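Local atomic coordinates of carbamate kinase (Aeropyrum pernix, PDB entry 2E9Y), a protein that probably acts as a carbamate kinase of the amino acid kinase family, reversibly transferring phosphate between ATP and carbamate. Residues Y61-F66 against K131-I136; N127-P132 against R162-S167. All coordinates share one frame; numbering follows the deposited sequence.

Contact 1: residues Y61-F66 against K131-I136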
# COMPACT_ATOMS: atom_id res chain seq x y z
N TYR A 61 -10.51 10.03 6.39
CA TYR A 61 -9.45 10.81 7.01
C TYR A 61 -8.50 11.34 5.94
O TYR A 61 -8.15 12.52 5.93
CB TYR A 61 -8.68 9.95 8.02
CG TYR A 61 -7.38 10.56 8.51
CD1 TYR A 61 -7.38 11.59 9.45
CD2 TYR A 61 -6.15 10.11 8.03
CE1 TYR A 61 -6.19 12.16 9.91
CE2 TYR A 61 -4.96 10.67 8.47
CZ TYR A 61 -4.98 11.69 9.41
OH TYR A 61 -3.79 12.22 9.86
N LEU A 62 -8.06 10.45 5.05
CA LEU A 62 -7.15 10.86 3.98
C LEU A 62 -7.77 11.92 3.09
O LEU A 62 -7.11 12.89 2.71
CB LEU A 62 -6.74 9.65 3.15
CG LEU A 62 -5.89 8.63 3.91
CD1 LEU A 62 -5.57 7.44 3.00
CD2 LEU A 62 -4.59 9.30 4.38
N SER A 63 -9.04 11.74 2.74
CA SER A 63 -9.74 12.71 1.90
C SER A 63 -9.73 14.09 2.58
O SER A 63 -9.49 15.11 1.93
CB SER A 63 -11.18 12.24 1.67
OG SER A 63 -11.20 10.98 1.01
N GLU A 64 -10.00 14.11 3.88
CA GLU A 64 -10.01 15.36 4.63
C GLU A 64 -8.62 15.99 4.66
O GLU A 64 -8.48 17.21 4.51
CB GLU A 64 -10.47 15.13 6.07
CG GLU A 64 -11.91 14.66 6.23
CD GLU A 64 -12.31 14.61 7.69
OE1 GLU A 64 -12.44 15.69 8.29
OE2 GLU A 64 -12.48 13.50 8.22
N ALA A 65 -7.61 15.16 4.88
CA ALA A 65 -6.23 15.62 4.95
C ALA A 65 -5.80 16.33 3.67
O ALA A 65 -5.27 17.43 3.71
CB ALA A 65 -5.29 14.44 5.23
N PHE A 66 -6.05 15.70 2.51
CA PHE A 66 -5.64 16.33 1.26
C PHE A 66 -6.44 17.61 1.00
O PHE A 66 -5.90 18.58 0.47
CB PHE A 66 -5.80 15.34 0.09
CG PHE A 66 -5.10 14.02 0.32
CD1 PHE A 66 -3.90 13.96 1.02
CD2 PHE A 66 -5.65 12.84 -0.16
CE1 PHE A 66 -3.25 12.74 1.24
CE2 PHE A 66 -5.01 11.61 0.05
CZ PHE A 66 -3.81 11.57 0.75
N LYS A 131 -22.70 7.69 -1.70
CA LYS A 131 -21.79 7.40 -0.60
C LYS A 131 -20.98 8.65 -0.25
O LYS A 131 -20.18 9.11 -1.06
CB LYS A 131 -20.85 6.26 -0.97
CG LYS A 131 -19.99 5.77 0.18
CD LYS A 131 -20.84 5.12 1.27
CE LYS A 131 -20.01 4.76 2.49
NZ LYS A 131 -18.87 3.86 2.13
N PRO A 132 -21.19 9.22 0.94
CA PRO A 132 -20.46 10.42 1.37
C PRO A 132 -19.00 10.07 1.65
O PRO A 132 -18.72 9.04 2.26
CB PRO A 132 -21.18 10.85 2.65
CG PRO A 132 -22.54 10.22 2.53
CD PRO A 132 -22.24 8.88 1.92
N VAL A 133 -18.09 10.94 1.21
CA VAL A 133 -16.66 10.73 1.45
C VAL A 133 -15.96 12.06 1.63
O VAL A 133 -16.12 12.98 0.83
CB VAL A 133 -15.98 9.99 0.27
CG1 VAL A 133 -14.47 9.94 0.49
CG2 VAL A 133 -16.53 8.57 0.15
N GLY A 134 -15.20 12.18 2.71
CA GLY A 134 -14.48 13.41 2.94
C GLY A 134 -15.12 14.39 3.91
O GLY A 134 -16.08 14.06 4.61
N PRO A 135 -14.61 15.62 3.94
CA PRO A 135 -15.06 16.71 4.80
C PRO A 135 -16.31 17.42 4.31
O PRO A 135 -16.86 17.09 3.26
CB PRO A 135 -13.86 17.64 4.81
CG PRO A 135 -13.41 17.56 3.38
CD PRO A 135 -13.49 16.07 3.09
N ILE A 136 -16.73 18.41 5.08
CA ILE A 136 -17.88 19.21 4.72
C ILE A 136 -17.38 20.32 3.81
O ILE A 136 -16.38 20.97 4.10
CB ILE A 136 -18.53 19.82 5.98
CG1 ILE A 136 -19.15 18.69 6.82
CG2 ILE A 136 -19.56 20.87 5.59
CD1 ILE A 136 -19.59 19.11 8.20
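Ser63 and Glu64 meet Val133, Gly134 and Pro135 with side chains set by similar first torsions: Ser63 OG and Glu64 CG both lie anti to their own carbonyl carbon (chi1 -60° and -65°), which puts OG beside Val133 CG1 and CG against the Pro135 ring. The contact packs helix 56-67 of the amino acid kinase fold against the corner that follows strand 131-133. Ser63 points at the corner, and its CB lies 3.7 Å from Gly134 CA. Gly134 has a positive phi of 98°. A CB at this position would run into Pro135 CD and the preceding carbonyl O, so the bend calls for glycine.

Glu64 uses its aliphatic part. Its CG packs 3.8 Å from Pro135 CD and also touches Pro135 CB, as the two side chains slide past each other in opposite directions. The carboxylate is engaged elsewhere: OE1 forms a salt bridge with Arg73 of the second subunit. The same helix therefore carries a subunit contact as well as this packing. Leu62 lies against helix 78-103.

Ser63 OG is hydrogen-bonded to Val59 O, one turn back in the helix. Towards the strand, the same OG meets only a methyl group, Val133 CG1, at 3.5 Å.

Contact 2: residues N127-P132 against R162-S167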
# COMPACT_ATOMS: atom_id res chain seq x y z
N ASN A 127 -24.51 7.25 -11.97
CA ASN A 127 -25.37 8.39 -12.27
C ASN A 127 -26.10 8.87 -11.00
O ASN A 127 -26.65 9.96 -10.95
CB ASN A 127 -26.38 7.98 -13.35
CG ASN A 127 -27.01 9.20 -13.99
OD1 ASN A 127 -26.52 9.75 -14.98
ND2 ASN A 127 -28.19 9.58 -13.46
N ASN A 128 -26.09 8.00 -9.96
CA ASN A 128 -26.75 8.34 -8.69
C ASN A 128 -25.82 8.08 -7.50
O ASN A 128 -26.12 7.29 -6.62
CB ASN A 128 -28.02 7.48 -8.57
CG ASN A 128 -28.74 7.76 -7.27
OD1 ASN A 128 -28.89 8.91 -6.84
ND2 ASN A 128 -29.26 6.68 -6.65
N PRO A 129 -24.66 8.77 -7.44
CA PRO A 129 -23.75 8.57 -6.31
C PRO A 129 -24.40 8.95 -4.99
O PRO A 129 -25.07 9.98 -4.91
CB PRO A 129 -22.56 9.46 -6.67
CG PRO A 129 -23.19 10.56 -7.46
CD PRO A 129 -24.17 9.82 -8.35
N SER A 130 -24.20 8.13 -3.96
CA SER A 130 -24.81 8.42 -2.67
C SER A 130 -23.93 8.13 -1.46
O SER A 130 -24.36 8.29 -0.32
CB SER A 130 -26.11 7.63 -2.53
OG SER A 130 -25.85 6.24 -2.52
N LYS A 131 -22.70 7.69 -1.70
CA LYS A 131 -21.79 7.40 -0.60
C LYS A 131 -20.98 8.65 -0.25
O LYS A 131 -20.18 9.11 -1.06
CB LYS A 131 -20.85 6.26 -0.97
CG LYS A 131 -19.99 5.77 0.18
CD LYS A 131 -20.84 5.12 1.27
CE LYS A 131 -20.01 4.76 2.49
NZ LYS A 131 -18.87 3.86 2.13
N PRO A 132 -21.19 9.22 0.94
CA PRO A 132 -20.46 10.42 1.37
C PRO A 132 -19.00 10.07 1.65
O PRO A 132 -18.72 9.04 2.26
CB PRO A 132 -21.18 10.85 2.65
CG PRO A 132 -22.54 10.22 2.53
CD PRO A 132 -22.24 8.88 1.92
N ARG A 162 -21.70 17.34 1.35
CA ARG A 162 -20.81 16.19 1.39
C ARG A 162 -20.62 15.74 -0.05
O ARG A 162 -21.58 15.74 -0.83
CB ARG A 162 -21.43 15.02 2.17
CG ARG A 162 -21.59 15.22 3.68
CD ARG A 162 -20.25 15.44 4.38
NE ARG A 162 -19.30 14.33 4.24
CZ ARG A 162 -19.36 13.17 4.90
NH1 ARG A 162 -20.34 12.94 5.76
NH2 ARG A 162 -18.42 12.25 4.71
N ARG A 163 -19.40 15.38 -0.42
CA ARG A 163 -19.18 14.89 -1.77
C ARG A 163 -19.66 13.45 -1.71
O ARG A 163 -19.36 12.74 -0.76
CB ARG A 163 -17.70 14.89 -2.15
CG ARG A 163 -17.48 14.33 -3.56
CD ARG A 163 -16.04 13.90 -3.82
NE ARG A 163 -15.89 13.43 -5.20
CZ ARG A 163 -14.76 12.96 -5.72
NH1 ARG A 163 -13.66 12.87 -4.98
NH2 ARG A 163 -14.73 12.58 -6.99
N VAL A 164 -20.43 13.03 -2.71
CA VAL A 164 -20.90 11.66 -2.75
C VAL A 164 -20.30 11.02 -4.01
O VAL A 164 -20.21 11.67 -5.05
CB VAL A 164 -22.45 11.57 -2.81
CG1 VAL A 164 -23.04 11.88 -1.43
CG2 VAL A 164 -22.99 12.54 -3.85
N VAL A 165 -19.88 9.77 -3.89
CA VAL A 165 -19.28 9.06 -5.01
C VAL A 165 -20.01 7.75 -5.21
O VAL A 165 -20.70 7.26 -4.32
CB VAL A 165 -17.78 8.76 -4.76
CG1 VAL A 165 -17.00 10.06 -4.61
CG2 VAL A 165 -17.62 7.89 -3.53
N PRO A 166 -19.89 7.17 -6.42
CA PRO A 166 -20.54 5.90 -6.76
C PRO A 166 -20.05 4.71 -5.93
O PRO A 166 -18.89 4.64 -5.54
CB PRO A 166 -20.18 5.71 -8.23
CG PRO A 166 -19.99 7.10 -8.73
CD PRO A 166 -19.23 7.75 -7.60
N SER A 167 -20.96 3.77 -5.69
CA SER A 167 -20.62 2.54 -4.97
C SER A 167 -21.18 1.42 -5.83
O SER A 167 -22.17 0.78 -5.48
CB SER A 167 -21.27 2.51 -3.58
OG SER A 167 -20.93 1.29 -2.92
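A short antiparallel strand pairing joins Lys131 and Pro132 to Val164 and Val165 in the four-stranded sheet that includes strands 131-133 and 161-165. This small sheet is separate from the main mixed sheet, consistent with the protruding subdomain of carbamate kinases. Lys131 and Val165 form the hydrogen-bonded pair. Val165 N donates to Lys131 O at 2.9 Å. The return bond, Lys131 N to Val165 O, is weak at 3.3 Å. Pro132 and Val164 follow as a non-hydrogen-bonded pair, the place where a proline with no N-H costs no bond between these strands. Two CA-H...O contacts join the strands here: Val164 CA lies 3.1 Å from Lys131 O, and Pro132 CA lies 3.3 Å from Arg163 O.

Just before the strand, the CB of Pro129 points toward segment 162-167. It sits 3.4 Å from Val165 C and also packs on Pro166 CD. Pro129 CG meets Val164 CG2 at 4.1 Å, the two side chains crossing at about a right angle.

Arg162 bends at chi2 and chi3 (-61° and -60°), which folds its guanidinium back over Pro132. Pro132 CB lies over one face, offset toward the rim, 3.7 Å from Arg162 CZ. With alanine in its place the guanidinium is gone, and Pro132 CB is likely to lose its cover on that side. Arg163 reaches Glu211 in a salt bridge and Trp151 in a cation-pi contact.

On its other edge, strand 161-165 pairs with strand 152-155, whose Val152 packs on Pro129 and Val164, and whose Lys154 NZ is hydrogen-bonded to Pro129 O.

Segments 127-132 and 131-136 overlap at Lys131 and Pro132, though these two touch partners only in contact 2. Contact 2 pairs strand 131-133 with a sheet neighbour, while contact 1 sets the corner after it against helix 56-67. Contact 2 is partly buried and combines backbone hydrogen bonds with proline and valine packing. Contact 1 is smaller, lies at the surface and rests on van der Waals packing alone. Its helix also reaches the second subunit, whereas no other chain of the assembly touches contact 2. The two meet directly: Val133 N lies 3.0 Å from Arg163 O, a probable hydrogen bond that carries the pairing on toward the corner. Arg162 NH2 lies 3.0 Å from Gly134 O.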